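PDB 3OAJ: putative ring-cleaving dioxygenase MhqO from Bacillus subtilis subsp. subtilis, which probably opens aromatic rings as an iron(II)-dependent extradiol dioxygenase and may contribute to the breakdown and detoxification of aromatic compounds. Local coordinates for residues M92-W95 with E96-E100; E144-P147 with D148-I151. One frame throughout, in Å; residues are numbered along the deposited sequence.

Interaction 1 of 2, residues M92-W95 with E96-E100; sequences MAFW and EKRLE
Arg-98 lies one turn along from Phe-94, and the two side chains run side by side, with CD of Arg-98 3.7 Å from CE2 of the Phe-94 ring. The same CD lies 3.8 Å from CZ3 of Trp-95. The arginine chain is extended, its CG anti to the backbone N (chi1 -179°), which carries the guanidinium past both rings; its plane is nearly parallel to the phenyl ring, alongside it rather than stacked on it, and almost perpendicular to the indole. Arginine suits this buried place because its CD methylene touches both aromatics while its polar end is spent further out: NE bonds to Val-29 O and NH2 to Gly-28 O, both carbonyls at the C-terminal end of helix 19-29. Trp-95 likewise combines a broad apolar surface with a satisfied donor, as its NE1 bonds to Val-149 O. The bent chain of Met-92 brings its flexible, apolar CG within 3.7 Å of Glu-96 OE2, and both side chains also reach Val-117.

The backbone makes the regular i to i+4 ladder of an alpha helix. Met-92 O, Ala-93 O and Phe-94 O accept from the amides of Glu-96, Lys-97 and Arg-98. Leu-99 N meets Trp-95 O at 2.8 Å in the straightest of these bonds (171°). Met-92 N, in the first turn, is taken by Glu-131 OE2, a negative charge that would also suit a helix N-terminus.

Helix 92-101 packs against strands of the first glyoxalase-type (VOC) domain: Leu-99 meets Val-117 and Phe-119 on strand 114-120, and Trp-95 meets Ile-129 on strand 126-131.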
loop_
_atom_site.group_PDB
_atom_site.type_symbol
_atom_site.label_atom_id
_atom_site.label_comp_id
_atom_site.label_asym_id
_atom_site.label_seq_id
_atom_site.Cartn_x
_atom_site.Cartn_y
_atom_site.Cartn_z
ATOM N N MET A 92 19.801 -1.840 -6.621
ATOM C CA MET A 92 19.724 -0.433 -6.233
ATOM C C MET A 92 20.136 0.519 -7.361
ATOM O O MET A 92 19.436 1.504 -7.618
ATOM C CB MET A 92 20.532 -0.165 -4.960
ATOM C CG MET A 92 20.240 1.180 -4.328
ATOM S SD MET A 92 18.487 1.350 -3.951
ATOM C CE MET A 92 18.413 0.572 -2.335
ATOM N N ALA A 93 21.259 0.220 -8.031
ATOM C CA ALA A 93 21.762 1.070 -9.117
ATOM C C ALA A 93 20.823 1.150 -10.305
ATOM O O ALA A 93 20.808 2.167 -11.007
ATOM C CB ALA A 93 23.155 0.627 -9.573
ATOM N N PHE A 94 20.075 0.084 -10.559
ATOM C CA PHE A 94 19.100 0.128 -11.639
ATOM C C PHE A 94 18.103 1.239 -11.323
ATOM O O PHE A 94 17.805 2.064 -12.183
ATOM C CB PHE A 94 18.371 -1.207 -11.806
ATOM C CG PHE A 94 17.211 -1.127 -12.758
ATOM C CD1 PHE A 94 17.414 -1.267 -14.126
ATOM C CD2 PHE A 94 15.914 -0.872 -12.302
ATOM C CE1 PHE A 94 16.360 -1.188 -15.021
ATOM C CE2 PHE A 94 14.849 -0.781 -13.212
ATOM C CZ PHE A 94 15.071 -0.932 -14.570
ATOM N N TRP A 95 17.611 1.247 -10.084
ATOM C CA TRP A 95 16.595 2.206 -9.664
ATOM C C TRP A 95 17.109 3.623 -9.556
ATOM O O TRP A 95 16.410 4.564 -9.957
ATOM C CB TRP A 95 15.940 1.711 -8.373
ATOM C CG TRP A 95 15.115 0.523 -8.706
ATOM C CD1 TRP A 95 15.424 -0.802 -8.489
ATOM C CD2 TRP A 95 13.876 0.530 -9.426
ATOM N NE1 TRP A 95 14.442 -1.604 -9.009
ATOM C CE2 TRP A 95 13.487 -0.820 -9.604
ATOM C CE3 TRP A 95 13.064 1.549 -9.963
ATOM C CZ2 TRP A 95 12.301 -1.181 -10.268
ATOM C CZ3 TRP A 95 11.898 1.192 -10.627
ATOM C CH2 TRP A 95 11.520 -0.159 -10.761
ATOM N N GLU A 96 18.335 3.777 -9.060
ATOM C CA GLU A 96 18.925 5.105 -8.967
ATOM C C GLU A 96 19.084 5.719 -10.355
ATOM O O GLU A 96 18.672 6.869 -10.572
ATOM C CB GLU A 96 20.249 5.061 -8.208
ATOM C CG GLU A 96 20.044 4.819 -6.720
ATOM C CD GLU A 96 21.306 4.507 -5.944
ATOM O OE1 GLU A 96 22.309 4.059 -6.534
ATOM O OE2 GLU A 96 21.268 4.671 -4.712
ATOM N N LYS A 97 19.652 4.952 -11.293
ATOM C CA LYS A 97 19.851 5.466 -12.665
ATOM C C LYS A 97 18.501 5.716 -13.361
ATOM O O LYS A 97 18.349 6.687 -14.115
ATOM C CB LYS A 97 20.753 4.552 -13.514
ATOM C CG LYS A 97 22.182 4.404 -13.016
ATOM C CD LYS A 97 22.963 5.689 -12.991
ATOM C CE LYS A 97 24.433 5.390 -12.688
ATOM N NZ LYS A 97 25.298 6.532 -13.048
ATOM N N ARG A 98 17.521 4.860 -13.091
ATOM C CA ARG A 98 16.190 5.026 -13.661
ATOM C C ARG A 98 15.502 6.281 -13.124
ATOM O O ARG A 98 14.924 7.051 -13.896
ATOM C CB ARG A 98 15.350 3.773 -13.437
ATOM C CG ARG A 98 13.943 3.844 -14.025
ATOM C CD ARG A 98 13.259 2.462 -13.971
ATOM N NE ARG A 98 11.987 2.462 -14.685
ATOM C CZ ARG A 98 11.861 2.314 -15.999
ATOM N NH1 ARG A 98 12.944 2.149 -16.769
ATOM N NH2 ARG A 98 10.644 2.334 -16.543
ATOM N N LEU A 99 15.546 6.497 -11.807
ATOM C CA LEU A 99 15.006 7.749 -11.247
ATOM C C LEU A 99 15.662 8.998 -11.839
ATOM O O LEU A 99 14.976 10.000 -12.121
ATOM C CB LEU A 99 15.082 7.752 -9.719
ATOM C CG LEU A 99 14.185 6.744 -8.994
ATOM C CD1 LEU A 99 14.497 6.764 -7.517
ATOM C CD2 LEU A 99 12.675 6.964 -9.250
ATOM N N GLU A 100 16.971 8.950 -11.988
ATOM C CA GLU A 100 17.702 10.028 -12.663
ATOM C C GLU A 100 17.229 10.298 -14.089
ATOM O O GLU A 100 17.049 11.427 -14.426
ATOM C CB GLU A 100 19.223 9.791 -12.612
ATOM C CG GLU A 100 19.998 10.811 -13.330
ATOM C CD GLU A 100 21.480 10.517 -13.456
ATOM O OE1 GLU A 100 21.891 9.634 -14.249
ATOM O OE2 GLU A 100 22.214 11.294 -12.826
#

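Interaction 2 of 2, residues E144-P147 with D148-I151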
loop_
_atom_site.group_PDB
_atom_site.type_symbol
_atom_site.label_atom_id
_atom_site.label_comp_id
_atom_site.label_asym_id
_atom_site.label_seq_id
_atom_site.Cartn_x
_atom_site.Cartn_y
_atom_site.Cartn_z
ATOM N N GLU A 144 11.889 -1.225 -19.402
ATOM C CA GLU A 144 13.192 -1.792 -19.055
ATOM C C GLU A 144 13.160 -2.579 -17.738
ATOM O O GLU A 144 14.167 -3.157 -17.332
ATOM C CB GLU A 144 14.257 -0.686 -18.970
ATOM C CG GLU A 144 14.695 -0.115 -20.327
ATOM C CD GLU A 144 15.771 0.961 -20.212
ATOM O OE1 GLU A 144 16.458 1.041 -19.164
ATOM O OE2 GLU A 144 15.944 1.727 -21.189
ATOM N N VAL A 145 12.008 -2.618 -17.075
ATOM C CA VAL A 145 11.930 -3.290 -15.766
ATOM C C VAL A 145 11.759 -4.797 -15.982
ATOM O O VAL A 145 10.756 -5.242 -16.546
ATOM C CB VAL A 145 10.804 -2.711 -14.862
ATOM C CG1 VAL A 145 10.844 -3.338 -13.457
ATOM C CG2 VAL A 145 10.937 -1.197 -14.746
ATOM N N THR A 146 12.748 -5.564 -15.528
ATOM C CA THR A 146 12.830 -7.007 -15.739
ATOM C C THR A 146 12.911 -7.718 -14.375
ATOM O O THR A 146 13.193 -7.086 -13.369
ATOM C CB THR A 146 14.062 -7.357 -16.602
ATOM O OG1 THR A 146 15.204 -6.715 -16.048
ATOM C CG2 THR A 146 13.905 -6.853 -18.033
ATOM N N PRO A 147 12.664 -9.041 -14.332
ATOM C CA PRO A 147 12.524 -9.714 -13.031
ATOM C C PRO A 147 13.744 -9.612 -12.114
ATOM O O PRO A 147 13.601 -9.699 -10.887
ATOM C CB PRO A 147 12.231 -11.173 -13.420
ATOM C CG PRO A 147 11.602 -11.066 -14.764
ATOM C CD PRO A 147 12.313 -9.934 -15.452
ATOM N N ASP A 148 14.923 -9.388 -12.695
ATOM C CA ASP A 148 16.152 -9.313 -11.918
ATOM C C ASP A 148 16.254 -8.011 -11.129
ATOM O O ASP A 148 17.045 -7.910 -10.195
ATOM C CB ASP A 148 17.393 -9.574 -12.807
ATOM C CG ASP A 148 17.525 -8.579 -13.947
ATOM O OD1 ASP A 148 16.536 -7.915 -14.291
ATOM O OD2 ASP A 148 18.626 -8.460 -14.525
ATOM N N VAL A 149 15.416 -7.037 -11.492
ATOM C CA VAL A 149 15.392 -5.725 -10.825
ATOM C C VAL A 149 14.009 -5.276 -10.333
ATOM O O VAL A 149 13.920 -4.321 -9.569
ATOM C CB VAL A 149 15.994 -4.580 -11.726
ATOM C CG1 VAL A 149 17.464 -4.824 -12.023
ATOM C CG2 VAL A 149 15.209 -4.399 -13.024
ATOM N N ALA A 150 12.938 -5.957 -10.747
ATOM C CA ALA A 150 11.578 -5.467 -10.488
ATOM C C ALA A 150 11.260 -5.413 -9.004
ATOM O O ALA A 150 11.754 -6.234 -8.208
ATOM C CB ALA A 150 10.570 -6.332 -11.209
ATOM N N ILE A 151 10.433 -4.435 -8.634
ATOM C CA ILE A 151 9.910 -4.331 -7.274
ATOM C C ILE A 151 9.096 -5.578 -6.948
ATOM O O ILE A 151 8.133 -5.912 -7.640
ATOM C CB ILE A 151 9.073 -3.037 -7.109
ATOM C CG1 ILE A 151 10.008 -1.830 -7.223
ATOM C CG2 ILE A 151 8.289 -3.048 -5.796
ATOM C CD1 ILE A 151 9.281 -0.513 -7.427
HETATM O O HOH W 1 11.702 -8.976 -8.896
#
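Thr-146 and Asp-148 are joined by a side-chain hydrogen bond in which the hydroxyl OG1 donates to OD1 over a short 2.5 Å. Each side chain is tucked between its own backbone N and carbonyl carbon (chi1 50° and 60°), which turns both to the same side of the turn and brings OG1 up to OD1, met nearly along its C-O axis. A threonine hydroxyl paired with a carboxylate gives a compact polar clasp on the solvent side.

Backbone bonds define the turn itself. Val-149 N donates to Thr-146 O at 2.9 Å, closing a type I beta turn with Pro-147 and Asp-148 at its corners; proline suits the first corner because its ring holds phi near the required value and no amide hydrogen is needed there. Ala-150 N adds a weak bond to the same oxygen. One water donates to both Pro-147 O and Ala-150 O (2.8 Å each), bridging the two carbonyls.

An apolar contact covers the inner side. CG1 of Val-145 lies 3.8 Å from CB of Ala-150, whose lone methyl allows the chain to come close.

The turn belongs to the connection between strands 126-131 and 153-160, which flank strand 79-87 in one sheet. Ile-151 reaches Tyr-85 and Val-87 on that middle strand and Trp-95 on helix 92-101, while Glu-144 forms a salt bridge with Lys-101 of the helix.

How the interactions relate
Interaction 1 is regular helix, with a ladder of repeating backbone bonds and the polar ends of Trp-95 and Arg-98 satisfied outside the helix; interaction 2 is a single type I turn in a loop, held by a side-chain clasp, a shared carbonyl and a water. Each is only partly buried, and both lie away from the metal site. Their inner faces meet directly: CE2 of Phe-94 packs 3.6 Å from CG2 of Val-149, and NE of Arg-98 lies 3.8 Å from CG2 of Val-145. Trp-95, Arg-98, Val-145 and Ala-150 are buried, whereas Lys-97 and Asp-148 are exposed. Together they join the helix to the connection between strands 126-131 and 153-160.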